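Local atomic coordinates of enoyl-CoA hydratase/carnithine racemase (Thermus thermophilus JL-18, PDB entry 6SL9), a protein that probably isomerises CoA thioesters as a crotonase-family PaaG enzyme, forming oxepin-CoA in bacterial phenylacetic acid catabolism. Residues 67-72 and 78-83; 31-36 and 85-90; 145-150 and 154-159; 17-22 and 59-64. One frame throughout, in Å; residues are numbered along the deposited sequence.

How the interactions relate
Strand 14-19 opens interaction 4 at 17-22, and helix 30-45 then opens interaction 2 at 31-36. Interaction 4 closes at 59-64, in the loop after strand 51-56, so these two contacts cross along the chain. The same loop runs on to 67-72, where interaction 1 begins; it closes early on helix 77-93, at 78-83, and so falls wholly within the span of interaction 2, which closes on that helix at 85-90. A salt bridge from Arg83 to Asp34 joins interactions 1 and 2 directly. Interaction 3 follows as a short local closure between helices 143-151 and 153-162, its centre about 23 Å from that of interaction 2; interactions 1, 2 and 3 all touch the second subunit.

Interaction 1 (67-72 and 78-83); sequences LTEFGD and EAHLRR
Phe70 drives the edge of its ring into a face of His80, while Glu69 reaches the rim of the same imidazole. The two rings form a T-shaped pair with centroids 5.0 Å apart and planes at 76°; Phe70 CZ stands over the middle of the imidazole, and Phe70 CE1 lies 3.8 Å from His80 ND1. A chi1 of -173° swings the His80 ring away from its own backbone N and carries it off helix 77-93 to the loop. Glu69 arrives from the opposite direction on an extended chain, its OE1 3.4 Å from His80 CE1 at the imidazole edge. The carboxylate plane is nearly perpendicular to the ring. One water, in the imidazole plane, ties the two together: it donates to Glu69 OE2 and lies 2.7 Å from His80 NE2. The carboxylate has further partners, Gln65 NE2 at OE2 and the backbone N of Gly30 at OE1, which should restrict its rotation. Replacing His80 by alanine is likely to leave the Phe70 edge without an aromatic face and the bridging water without its nitrogen partner. The arrangement is a partly exposed loop-to-helix closure after strand 51-56, probably near the active-site entrance, as in crotonase relatives.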
loop_
_atom_site.group_PDB
_atom_site.type_symbol
_atom_site.label_atom_id
_atom_site.label_comp_id
_atom_site.label_asym_id
_atom_site.label_seq_id
_atom_site.Cartn_x
_atom_site.Cartn_y
_atom_site.Cartn_z
ATOM N N LEU A 67 -17.610 -26.658 3.494
ATOM C CA LEU A 67 -17.528 -27.360 2.183
ATOM C C LEU A 67 -18.735 -28.268 1.918
ATOM O O LEU A 67 -18.987 -28.576 0.758
ATOM C CB LEU A 67 -16.218 -28.151 2.138
ATOM C CG LEU A 67 -14.962 -27.281 2.315
ATOM C CD1 LEU A 67 -13.706 -28.109 2.330
ATOM C CD2 LEU A 67 -14.887 -26.218 1.245
ATOM N N THR A 68 -19.494 -28.604 2.954
ATOM C CA THR A 68 -20.687 -29.476 2.828
ATOM C C THR A 68 -21.869 -28.698 2.242
ATOM O O THR A 68 -22.813 -29.359 1.782
ATOM C CB THR A 68 -21.025 -30.161 4.142
ATOM O OG1 THR A 68 -21.685 -29.170 4.945
ATOM C CG2 THR A 68 -19.795 -30.759 4.782
ATOM N N GLU A 69 -21.794 -27.368 2.127
ATOM C CA GLU A 69 -22.921 -26.618 1.512
ATOM C C GLU A 69 -23.177 -27.073 0.074
ATOM O O GLU A 69 -24.288 -26.971 -0.390
ATOM C CB GLU A 69 -22.624 -25.126 1.584
ATOM C CG GLU A 69 -23.794 -24.278 1.119
ATOM C CD GLU A 69 -23.682 -22.770 1.311
ATOM O OE1 GLU A 69 -24.617 -22.064 0.964
ATOM O OE2 GLU A 69 -22.716 -22.314 1.782
ATOM N N PHE A 70 -22.135 -27.480 -0.633
ATOM C CA PHE A 70 -22.159 -27.843 -2.072
ATOM C C PHE A 70 -22.416 -29.338 -2.218
ATOM O O PHE A 70 -21.923 -30.141 -1.380
ATOM C CB PHE A 70 -20.878 -27.348 -2.749
ATOM C CG PHE A 70 -20.604 -25.889 -2.539
ATOM C CD1 PHE A 70 -21.398 -24.922 -3.103
ATOM C CD2 PHE A 70 -19.651 -25.522 -1.617
ATOM C CE1 PHE A 70 -21.156 -23.581 -2.846
ATOM C CE2 PHE A 70 -19.412 -24.185 -1.367
ATOM C CZ PHE A 70 -20.166 -23.225 -1.977
ATOM N N GLY A 71 -23.138 -29.692 -3.273
ATOM C CA GLY A 71 -23.363 -31.109 -3.558
ATOM C C GLY A 71 -22.054 -31.740 -3.972
ATOM O O GLY A 71 -20.972 -31.180 -3.696
ATOM N N ASP A 72 -22.177 -32.891 -4.614
ATOM C CA ASP A 72 -21.073 -33.598 -5.297
ATOM C C ASP A 72 -21.023 -33.043 -6.734
ATOM O O ASP A 72 -20.023 -33.272 -7.367
ATOM C CB ASP A 72 -21.228 -35.128 -5.126
ATOM C CG ASP A 72 -20.850 -35.693 -3.750
ATOM O OD1 ASP A 72 -21.528 -35.350 -2.743
ATOM O OD2 ASP A 72 -19.887 -36.522 -3.680
ATOM N N GLU A 78 -18.790 -18.955 -9.142
ATOM C CA GLU A 78 -19.137 -17.619 -9.648
ATOM C C GLU A 78 -20.559 -17.275 -9.220
ATOM O O GLU A 78 -20.802 -16.173 -8.705
ATOM C CB GLU A 78 -18.892 -17.451 -11.149
ATOM C CG GLU A 78 -19.266 -16.071 -11.649
ATOM C CD GLU A 78 -19.074 -15.839 -13.129
ATOM O OE1 GLU A 78 -18.369 -16.610 -13.773
ATOM O OE2 GLU A 78 -19.624 -14.780 -13.598
ATOM N N ALA A 79 -21.497 -18.189 -9.437
ATOM C CA ALA A 79 -22.890 -17.864 -9.065
ATOM C C ALA A 79 -23.034 -17.705 -7.538
ATOM O O ALA A 79 -23.738 -16.801 -7.064
ATOM C CB ALA A 79 -23.812 -18.947 -9.568
ATOM N N HIS A 80 -22.349 -18.532 -6.784
ATOM C CA HIS A 80 -22.453 -18.485 -5.313
ATOM C C HIS A 80 -21.920 -17.115 -4.824
ATOM O O HIS A 80 -22.591 -16.461 -4.010
ATOM C CB HIS A 80 -21.643 -19.654 -4.745
ATOM C CG HIS A 80 -21.833 -19.771 -3.287
ATOM N ND1 HIS A 80 -23.008 -20.296 -2.761
ATOM C CD2 HIS A 80 -21.043 -19.430 -2.245
ATOM C CE1 HIS A 80 -22.909 -20.294 -1.441
ATOM N NE2 HIS A 80 -21.749 -19.741 -1.092
ATOM N N LEU A 81 -20.750 -16.732 -5.277
ATOM C CA LEU A 81 -20.157 -15.456 -4.840
ATOM C C LEU A 81 -20.926 -14.270 -5.376
ATOM O O LEU A 81 -21.130 -13.306 -4.628
ATOM C CB LEU A 81 -18.660 -15.421 -5.181
ATOM C CG LEU A 81 -17.781 -16.354 -4.334
ATOM C CD1 LEU A 81 -16.395 -16.430 -4.970
ATOM C CD2 LEU A 81 -17.678 -15.920 -2.879
ATOM N N ARG A 82 -21.458 -14.351 -6.595
ATOM C CA ARG A 82 -22.262 -13.220 -7.061
ATOM C C ARG A 82 -23.463 -13.047 -6.145
ATOM O O ARG A 82 -23.874 -11.907 -5.875
ATOM C CB ARG A 82 -22.706 -13.382 -8.524
ATOM C CG ARG A 82 -21.574 -13.055 -9.480
ATOM C CD ARG A 82 -22.076 -13.090 -10.935
ATOM N NE ARG A 82 -21.019 -12.865 -11.901
ATOM C CZ ARG A 82 -20.431 -11.689 -12.179
ATOM N NH1 ARG A 82 -20.828 -10.589 -11.562
ATOM N NH2 ARG A 82 -19.442 -11.637 -13.077
ATOM N N ARG A 83 -24.063 -14.142 -5.705
ATOM C CA ARG A 83 -25.227 -14.053 -4.789
ATOM C C ARG A 83 -24.805 -13.481 -3.442
ATOM O O ARG A 83 -25.538 -12.627 -2.926
ATOM C CB ARG A 83 -25.863 -15.423 -4.659
ATOM C CG ARG A 83 -26.959 -15.481 -3.628
ATOM C CD ARG A 83 -28.076 -14.483 -3.816
ATOM N NE ARG A 83 -29.007 -14.567 -2.689
ATOM C CZ ARG A 83 -28.794 -14.053 -1.467
ATOM N NH1 ARG A 83 -27.758 -13.279 -1.189
ATOM N NH2 ARG A 83 -29.701 -14.242 -0.554
HETATM O O HOH W 1 -21.328 -19.611 1.540
#

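Interaction 2 (31-36 and 85-90); sequences ELLDAL and NRVVEA
Two helices of the crotonase fold's beta-alpha-beta crossovers pack together here: helix 30-45, linking the parallel strands 14-19 and 51-56, meets helix 77-93, linking 51-56 and 98-102, through Val87 set against Leu33 and Leu36. No hydrogen bond joins the segments; the side chains that meet are apolar, and Val87 supplies both of its methyl groups. CG1 reaches the CD2 methyl of Leu36 at 4.1 Å, the two side chains passing at a slant, while also lying near the Leu33 carbonyl. CG2 sits against Leu33, touching its CB and, more closely, the backbone at Leu33 O, 3.7 Å away. Since Leu33 and Leu36 are three residues apart, Val87 fits against neighbouring turns of one helix face. The backbones come near each other, with Leu33 CA 6.7 Å from Val87 CA. Tyr37 also touches Val87, and Tyr84 lies against Leu33, extending the apolar patch along both helices. With alanine at Val87 both methyls are gone, which is likely to open a gap beside Leu36 CD2 and the Leu33 carbonyl. Beyond the patch, Leu36 turns to Ile6 of strand 6-11, and Leu224 of the second subunit packs on Val88. Helix 77-93 is kinked just here, the backbone N atoms of Arg86 and Val87 making no hydrogen bond to the preceding turn.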
loop_
_atom_site.group_PDB
_atom_site.type_symbol
_atom_site.label_atom_id
_atom_site.label_comp_id
_atom_site.label_asym_id
_atom_site.label_seq_id
_atom_site.Cartn_x
_atom_site.Cartn_y
_atom_site.Cartn_z
ATOM N N GLU A 31 -26.927 -19.538 4.368
ATOM C CA GLU A 31 -27.899 -19.221 5.426
ATOM C C GLU A 31 -27.291 -18.263 6.467
ATOM O O GLU A 31 -27.929 -17.283 6.879
ATOM C CB GLU A 31 -28.364 -20.508 6.058
ATOM C CG GLU A 31 -29.333 -20.253 7.189
ATOM C CD GLU A 31 -29.797 -21.470 7.993
ATOM O OE1 GLU A 31 -29.282 -22.612 7.726
ATOM O OE2 GLU A 31 -30.668 -21.263 8.853
ATOM N N LEU A 32 -26.103 -18.579 6.922
ATOM C CA LEU A 32 -25.390 -17.714 7.874
ATOM C C LEU A 32 -25.180 -16.326 7.297
ATOM O O LEU A 32 -25.404 -15.323 7.990
ATOM C CB LEU A 32 -24.121 -18.376 8.407
ATOM C CG LEU A 32 -23.327 -17.563 9.420
ATOM C CD1 LEU A 32 -22.500 -18.520 10.285
ATOM C CD2 LEU A 32 -22.388 -16.583 8.765
ATOM N N LEU A 33 -24.774 -16.261 6.051
ATOM C CA LEU A 33 -24.512 -14.958 5.400
ATOM C C LEU A 33 -25.787 -14.163 5.256
ATOM O O LEU A 33 -25.757 -12.924 5.494
ATOM C CB LEU A 33 -23.823 -15.207 4.074
ATOM C CG LEU A 33 -22.393 -15.724 4.183
ATOM C CD1 LEU A 33 -21.836 -16.125 2.824
ATOM C CD2 LEU A 33 -21.486 -14.683 4.823
ATOM N N ASP A 34 -26.930 -14.821 4.927
ATOM C CA ASP A 34 -28.190 -14.062 4.894
ATOM C C ASP A 34 -28.481 -13.479 6.293
ATOM O O ASP A 34 -28.962 -12.361 6.385
ATOM C CB ASP A 34 -29.320 -14.950 4.424
ATOM C CG ASP A 34 -29.297 -15.235 2.922
ATOM O OD1 ASP A 34 -28.612 -14.534 2.178
ATOM O OD2 ASP A 34 -30.101 -16.103 2.511
ATOM N N ALA A 35 -28.254 -14.257 7.354
ATOM C CA ALA A 35 -28.527 -13.803 8.726
ATOM C C ALA A 35 -27.554 -12.677 9.094
ATOM O O ALA A 35 -27.949 -11.721 9.780
ATOM C CB ALA A 35 -28.504 -14.962 9.678
ATOM N N LEU A 36 -26.301 -12.744 8.662
ATOM C CA LEU A 36 -25.336 -11.686 8.948
ATOM C C LEU A 36 -25.739 -10.391 8.241
ATOM O O LEU A 36 -25.752 -9.319 8.867
ATOM C CB LEU A 36 -23.949 -12.140 8.532
ATOM C CG LEU A 36 -22.826 -11.112 8.742
ATOM C CD1 LEU A 36 -22.742 -10.661 10.198
ATOM C CD2 LEU A 36 -21.465 -11.668 8.288
ATOM N N ASN A 85 -21.961 -11.897 -2.440
ATOM C CA ASN A 85 -21.004 -10.760 -2.359
ATOM C C ASN A 85 -21.700 -9.547 -1.760
ATOM O O ASN A 85 -21.018 -8.691 -1.222
ATOM C CB ASN A 85 -20.324 -10.466 -3.711
ATOM C CG ASN A 85 -19.121 -11.318 -4.028
ATOM O OD1 ASN A 85 -18.487 -11.867 -3.136
ATOM N ND2 ASN A 85 -18.745 -11.388 -5.305
ATOM N N ARG A 86 -23.023 -9.501 -1.792
ATOM C CA ARG A 86 -23.736 -8.374 -1.163
ATOM C C ARG A 86 -23.383 -8.268 0.335
ATOM O O ARG A 86 -23.529 -7.187 0.924
ATOM C CB ARG A 86 -25.225 -8.412 -1.451
ATOM C CG ARG A 86 -25.881 -9.602 -0.793
ATOM C CD ARG A 86 -27.338 -9.726 -1.240
ATOM N NE ARG A 86 -27.634 -10.113 -2.639
ATOM C CZ ARG A 86 -28.871 -10.512 -3.017
ATOM N NH1 ARG A 86 -29.849 -10.393 -2.148
ATOM N NH2 ARG A 86 -29.140 -10.920 -4.232
ATOM N N VAL A 87 -23.067 -9.363 0.982
ATOM C CA VAL A 87 -22.724 -9.280 2.416
ATOM C C VAL A 87 -21.408 -8.530 2.629
ATOM O O VAL A 87 -21.269 -7.744 3.573
ATOM C CB VAL A 87 -22.738 -10.675 3.023
ATOM C CG1 VAL A 87 -22.631 -10.568 4.530
ATOM C CG2 VAL A 87 -24.035 -11.384 2.653
ATOM N N VAL A 88 -20.429 -8.795 1.783
ATOM C CA VAL A 88 -19.168 -8.018 1.833
ATOM C C VAL A 88 -19.419 -6.575 1.463
ATOM O O VAL A 88 -18.836 -5.660 2.067
ATOM C CB VAL A 88 -18.100 -8.685 0.975
ATOM C CG1 VAL A 88 -16.840 -7.850 0.951
ATOM C CG2 VAL A 88 -17.794 -10.092 1.493
ATOM N N GLU A 89 -20.269 -6.336 0.465
ATOM C CA GLU A 89 -20.634 -4.950 0.156
ATOM C C GLU A 89 -21.209 -4.270 1.399
ATOM O O GLU A 89 -20.850 -3.118 1.699
ATOM C CB GLU A 89 -21.670 -4.915 -0.970
ATOM C CG GLU A 89 -21.085 -5.224 -2.336
ATOM C CD GLU A 89 -20.392 -4.080 -3.025
ATOM O OE1 GLU A 89 -19.924 -4.302 -4.170
ATOM O OE2 GLU A 89 -20.300 -2.977 -2.436
ATOM N N ALA A 90 -22.093 -4.955 2.110
ATOM C CA ALA A 90 -22.738 -4.399 3.315
ATOM C C ALA A 90 -21.674 -4.076 4.356
ATOM O O ALA A 90 -21.748 -2.983 4.930
ATOM C CB ALA A 90 -23.789 -5.341 3.891
#

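Interaction 3 (145-150 and 154-159)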
loop_
_atom_site.group_PDB
_atom_site.type_symbol
_atom_site.label_atom_id
_atom_site.label_comp_id
_atom_site.label_asym_id
_atom_site.label_seq_id
_atom_site.Cartn_x
_atom_site.Cartn_y
_atom_site.Cartn_z
ATOM N N PHE A 145 -8.756 -7.912 -2.107
ATOM C CA PHE A 145 -8.832 -6.437 -1.990
ATOM C C PHE A 145 -8.150 -6.034 -0.702
ATOM O O PHE A 145 -7.250 -5.180 -0.710
ATOM C CB PHE A 145 -10.294 -6.070 -2.117
ATOM C CG PHE A 145 -10.573 -4.592 -1.956
ATOM C CD1 PHE A 145 -10.807 -4.054 -0.703
ATOM C CD2 PHE A 145 -10.705 -3.743 -3.039
ATOM C CE1 PHE A 145 -11.022 -2.708 -0.530
ATOM C CE2 PHE A 145 -11.022 -2.386 -2.883
ATOM C CZ PHE A 145 -11.185 -1.865 -1.614
ATOM N N LEU A 146 -8.606 -6.583 0.410
ATOM C CA LEU A 146 -8.136 -6.113 1.710
ATOM C C LEU A 146 -6.706 -6.475 2.014
ATOM O O LEU A 146 -5.981 -5.647 2.567
ATOM C CB LEU A 146 -9.024 -6.711 2.814
ATOM C CG LEU A 146 -10.396 -6.092 3.038
ATOM C CD1 LEU A 146 -11.061 -6.856 4.156
ATOM C CD2 LEU A 146 -10.296 -4.618 3.406
ATOM N N LEU A 147 -6.278 -7.695 1.711
ATOM C CA LEU A 147 -4.977 -8.116 2.259
ATOM C C LEU A 147 -3.811 -7.277 1.764
ATOM O O LEU A 147 -3.039 -6.844 2.625
ATOM C CB LEU A 147 -4.786 -9.606 2.034
ATOM C CG LEU A 147 -3.612 -10.205 2.794
ATOM C CD1 LEU A 147 -3.821 -10.081 4.281
ATOM C CD2 LEU A 147 -3.494 -11.671 2.427
ATOM N N PRO A 148 -3.671 -7.004 0.466
ATOM C CA PRO A 148 -2.542 -6.184 0.064
ATOM C C PRO A 148 -2.601 -4.762 0.638
ATOM O O PRO A 148 -1.551 -4.186 0.935
ATOM C CB PRO A 148 -2.606 -6.183 -1.450
ATOM C CG PRO A 148 -3.607 -7.248 -1.835
ATOM C CD PRO A 148 -4.479 -7.491 -0.680
ATOM N N ARG A 149 -3.814 -4.210 0.799
ATOM C CA ARG A 149 -3.943 -2.853 1.388
ATOM C C ARG A 149 -3.501 -2.875 2.869
ATOM O O ARG A 149 -2.895 -1.895 3.361
ATOM C CB ARG A 149 -5.433 -2.423 1.229
ATOM C CG ARG A 149 -5.821 -2.150 -0.237
ATOM C CD ARG A 149 -7.302 -1.984 -0.439
ATOM N NE ARG A 149 -7.746 -1.423 -1.695
ATOM C CZ ARG A 149 -7.610 -2.032 -2.861
ATOM N NH1 ARG A 149 -7.224 -3.302 -2.855
ATOM N NH2 ARG A 149 -8.031 -1.465 -4.008
ATOM N N LEU A 150 -3.852 -3.939 3.610
ATOM C CA LEU A 150 -3.579 -4.004 5.056
ATOM C C LEU A 150 -2.121 -4.355 5.335
ATOM O O LEU A 150 -1.600 -3.820 6.332
ATOM C CB LEU A 150 -4.507 -5.011 5.726
ATOM C CG LEU A 150 -5.988 -4.657 5.742
ATOM C CD1 LEU A 150 -6.774 -5.827 6.277
ATOM C CD2 LEU A 150 -6.251 -3.409 6.573
ATOM N N ALA A 154 4.032 -7.455 -0.614
ATOM C CA ALA A 154 5.053 -8.498 -0.357
ATOM C C ALA A 154 4.534 -9.522 0.640
ATOM O O ALA A 154 4.615 -10.744 0.400
ATOM C CB ALA A 154 6.323 -7.857 0.162
ATOM N N LYS A 155 3.938 -9.053 1.714
ATOM C CA LYS A 155 3.377 -10.017 2.691
ATOM C C LYS A 155 2.117 -10.684 2.154
ATOM O O LYS A 155 1.883 -11.848 2.444
ATOM C CB LYS A 155 3.153 -9.336 4.032
ATOM C CG LYS A 155 4.418 -9.089 4.816
ATOM C CD LYS A 155 5.018 -10.414 5.302
ATOM C CE LYS A 155 6.116 -10.256 6.304
ATOM N NZ LYS A 155 6.755 -11.569 6.543
ATOM N N ALA A 156 1.315 -9.967 1.383
ATOM C CA ALA A 156 0.117 -10.596 0.799
ATOM C C ALA A 156 0.545 -11.769 -0.092
ATOM O O ALA A 156 -0.101 -12.841 -0.059
ATOM C CB ALA A 156 -0.715 -9.570 0.045
ATOM N N GLN A 157 1.609 -11.627 -0.887
ATOM C CA GLN A 157 2.083 -12.758 -1.757
ATOM C C GLN A 157 2.379 -13.965 -0.902
ATOM O O GLN A 157 1.970 -15.113 -1.243
ATOM C CB GLN A 157 3.386 -12.328 -2.476
ATOM C CG GLN A 157 3.081 -11.382 -3.604
ATOM C CD GLN A 157 4.380 -10.753 -4.117
ATOM O OE1 GLN A 157 5.313 -10.404 -3.352
ATOM N NE2 GLN A 157 4.330 -10.496 -5.391
ATOM N N GLU A 158 3.172 -13.762 0.152
ATOM C CA GLU A 158 3.589 -14.932 0.965
ATOM C C GLU A 158 2.352 -15.551 1.632
ATOM O O GLU A 158 2.193 -16.769 1.676
ATOM C CB GLU A 158 4.576 -14.404 1.994
ATOM C CG GLU A 158 5.182 -15.449 2.895
ATOM C CD GLU A 158 6.252 -14.911 3.815
ATOM O OE1 GLU A 158 6.557 -13.667 3.810
ATOM O OE2 GLU A 158 6.797 -15.758 4.545
ATOM N N LEU A 159 1.517 -14.700 2.238
ATOM C CA LEU A 159 0.391 -15.204 3.030
ATOM C C LEU A 159 -0.559 -15.969 2.125
ATOM O O LEU A 159 -1.145 -16.940 2.589
ATOM C CB LEU A 159 -0.325 -14.066 3.742
ATOM C CG LEU A 159 0.258 -13.659 5.083
ATOM C CD1 LEU A 159 1.732 -13.772 5.382
ATOM C CD2 LEU A 159 -0.419 -12.404 5.544
#
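This is a buried apolar contact between two consecutive helices, 143-151 and 153-162, in which Ala156 sits against Leu147 and Pro148. The short segments run at 132° between their N-to-C directions, with axes 8.3 Å apart at closest approach. The small Ala156 side chain is consistent with so close an approach: its CB lies 3.8 Å from Pro148 CA, and the Pro148 ring flanks the same methyl. Leu147, whose CG stands opposite its own backbone N (chi1 -169°), reaches across beside Ala156. CG of Leu147 touches Ala156 CB at 4.0 Å, and CD2 of Leu147 continues to Leu159 CB at 4.2 Å, the two leucines crossing at about a right angle. Pro148 has no N-H to give to the turn before, and helix 143-151 kinks there. Away from the contact, Arg149 lays its guanidinium over the Phe145 ring, offset toward the rim, and NH1 of Arg149 bonds to Phe145 O at 2.9 Å; its NH2 reaches Thr215 O of the second subunit. Gln157 OE1 accepts from Arg120 of that subunit, and Leu153 of the third subunit packs on Leu150. The whole is a sharp turn between two consecutive helices, at the subunit interface of a crotonase-fold trimer.

Interaction 4 (17-22 and 59-64)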
loop_
_atom_site.group_PDB
_atom_site.type_symbol
_atom_site.label_atom_id
_atom_site.label_comp_id
_atom_site.label_asym_id
_atom_site.label_seq_id
_atom_site.Cartn_x
_atom_site.Cartn_y
_atom_site.Cartn_z
ATOM N N LEU A 17 -22.700 -8.762 17.595
ATOM C CA LEU A 17 -23.020 -9.893 16.695
ATOM C C LEU A 17 -22.044 -11.030 16.940
ATOM O O LEU A 17 -20.843 -10.799 16.904
ATOM C CB LEU A 17 -22.950 -9.450 15.236
ATOM C CG LEU A 17 -23.882 -8.289 14.869
ATOM C CD1 LEU A 17 -23.779 -7.940 13.393
ATOM C CD2 LEU A 17 -25.345 -8.562 15.270
ATOM N N THR A 18 -22.556 -12.232 17.132
ATOM C CA THR A 18 -21.721 -13.395 17.417
ATOM C C THR A 18 -22.044 -14.485 16.416
ATOM O O THR A 18 -23.187 -14.983 16.390
ATOM C CB THR A 18 -21.871 -13.852 18.867
ATOM O OG1 THR A 18 -21.692 -12.770 19.764
ATOM C CG2 THR A 18 -20.901 -14.976 19.177
ATOM N N LEU A 19 -21.035 -14.860 15.639
ATOM C CA LEU A 19 -21.146 -16.047 14.768
ATOM C C LEU A 19 -21.379 -17.270 15.666
ATOM O O LEU A 19 -20.577 -17.522 16.607
ATOM C CB LEU A 19 -19.883 -16.252 13.910
ATOM C CG LEU A 19 -19.428 -15.028 13.119
ATOM C CD1 LEU A 19 -18.150 -15.360 12.421
ATOM C CD2 LEU A 19 -20.472 -14.533 12.168
ATOM N N ASN A 20 -22.422 -18.057 15.375
ATOM C CA ASN A 20 -22.870 -19.061 16.371
ATOM C C ASN A 20 -23.163 -20.397 15.689
ATOM O O ASN A 20 -24.300 -20.883 15.697
ATOM C CB ASN A 20 -24.088 -18.541 17.115
ATOM C CG ASN A 20 -24.464 -19.460 18.246
ATOM O OD1 ASN A 20 -23.564 -20.012 18.886
ATOM N ND2 ASN A 20 -25.762 -19.574 18.530
ATOM N N ARG A 21 -22.107 -21.025 15.196
ATOM C CA ARG A 21 -22.113 -22.443 14.815
ATOM C C ARG A 21 -20.876 -23.092 15.397
ATOM O O ARG A 21 -20.003 -23.608 14.672
ATOM C CB ARG A 21 -22.061 -22.607 13.316
ATOM C CG ARG A 21 -23.216 -22.243 12.422
ATOM C CD ARG A 21 -22.808 -22.904 11.079
ATOM N NE ARG A 21 -22.962 -24.364 10.979
ATOM C CZ ARG A 21 -22.641 -25.105 9.920
ATOM N NH1 ARG A 21 -22.081 -24.573 8.858
ATOM N NH2 ARG A 21 -22.845 -26.393 9.903
ATOM N N PRO A 22 -20.738 -23.069 16.732
ATOM C CA PRO A 22 -19.428 -23.401 17.298
ATOM C C PRO A 22 -18.962 -24.836 17.070
ATOM O O PRO A 22 -17.751 -25.081 16.984
ATOM C CB PRO A 22 -19.593 -23.067 18.783
ATOM C CG PRO A 22 -21.106 -23.135 19.013
ATOM C CD PRO A 22 -21.669 -22.545 17.722
ATOM N N ARG A 59 -14.453 -21.961 20.109
ATOM C CA ARG A 59 -12.997 -21.831 20.053
ATOM C C ARG A 59 -12.541 -21.054 18.821
ATOM O O ARG A 59 -11.396 -20.605 18.809
ATOM C CB ARG A 59 -12.306 -23.187 20.141
ATOM C CG ARG A 59 -12.200 -24.007 18.862
ATOM C CD ARG A 59 -11.448 -25.312 19.098
ATOM N NE ARG A 59 -11.409 -26.199 17.937
ATOM C CZ ARG A 59 -10.539 -26.078 16.927
ATOM N NH1 ARG A 59 -9.618 -25.124 16.956
ATOM N NH2 ARG A 59 -10.607 -26.907 15.892
ATOM N N ALA A 60 -13.357 -20.964 17.763
ATOM C CA ALA A 60 -13.005 -20.268 16.519
ATOM C C ALA A 60 -13.697 -18.926 16.400
ATOM O O ALA A 60 -14.797 -18.726 16.909
ATOM C CB ALA A 60 -13.391 -21.117 15.358
ATOM N N PHE A 61 -13.061 -18.049 15.641
ATOM C CA PHE A 61 -13.776 -16.902 15.047
ATOM C C PHE A 61 -14.596 -17.466 13.881
ATOM O O PHE A 61 -15.816 -17.513 13.993
ATOM C CB PHE A 61 -12.818 -15.765 14.626
ATOM C CG PHE A 61 -13.545 -14.625 13.953
ATOM C CD1 PHE A 61 -14.218 -13.693 14.708
ATOM C CD2 PHE A 61 -13.603 -14.519 12.575
ATOM C CE1 PHE A 61 -14.876 -12.639 14.117
ATOM C CE2 PHE A 61 -14.278 -13.491 11.971
ATOM C CZ PHE A 61 -14.923 -12.562 12.748
ATOM N N SER A 62 -13.942 -17.936 12.824
ATOM C CA SER A 62 -14.604 -18.751 11.786
ATOM C C SER A 62 -13.553 -19.450 10.965
ATOM O O SER A 62 -12.613 -18.817 10.486
ATOM C CB SER A 62 -15.451 -17.906 10.864
ATOM O OG SER A 62 -15.926 -18.668 9.770
ATOM N N ALA A 63 -13.800 -20.734 10.750
ATOM C CA ALA A 63 -12.929 -21.557 9.870
ATOM C C ALA A 63 -13.208 -21.376 8.366
ATOM O O ALA A 63 -12.522 -21.983 7.556
ATOM C CB ALA A 63 -13.042 -23.023 10.254
ATOM N N GLY A 64 -14.132 -20.491 8.020
ATOM C CA GLY A 64 -14.419 -20.200 6.611
ATOM C C GLY A 64 -15.506 -21.090 6.080
ATOM O O GLY A 64 -16.324 -21.624 6.818
HETATM O O HOH W 2 -16.069 -22.126 17.307
HETATM O O HOH W 3 -15.891 -24.479 19.615
#
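The corner at Phe61, in the loop after strand 51-56 of the crotonase fold, rests on the end of strand 14-19: Leu19 packs against the backbone and side chains of Phe61 and Ser62. One methyl, Leu19 CD1, makes every direct side-chain contact. It is 3.5 Å from Phe61 O and 4.0 Å from Ser62 CB, and it stands over one face of the Phe61 ring, offset toward the rim, with CZ of Phe61 4.3 Å from it. Leu19 CG is anti to the carbonyl carbon (chi1 -52°), and CD1 reaches into the bend where the chain turns at Phe61. Asn26 binds this corner twice, its ND2 donating to Phe61 O and its O bonding Ser62 OG. The same hydroxyl accepts from Gly64 N at 3.1 Å, nearly straight at 163°, closing an ST turn; with two partners, Asn26 O and Gly64 N, it should have its rotation fixed. Farther along, the segments are joined through water: Pro22 O receives a bond from a water that accepts from Arg59 N at 2.9 Å, and a weak one from a second water that accepts from Ala60 N. Arg21 NH1 makes a salt bridge to Asp66. The contact packs the start of the Ala-Gly-containing loop, whose counterpart in crotonase relatives supplies a backbone N-H to the oxyanion hole; the same is probable here.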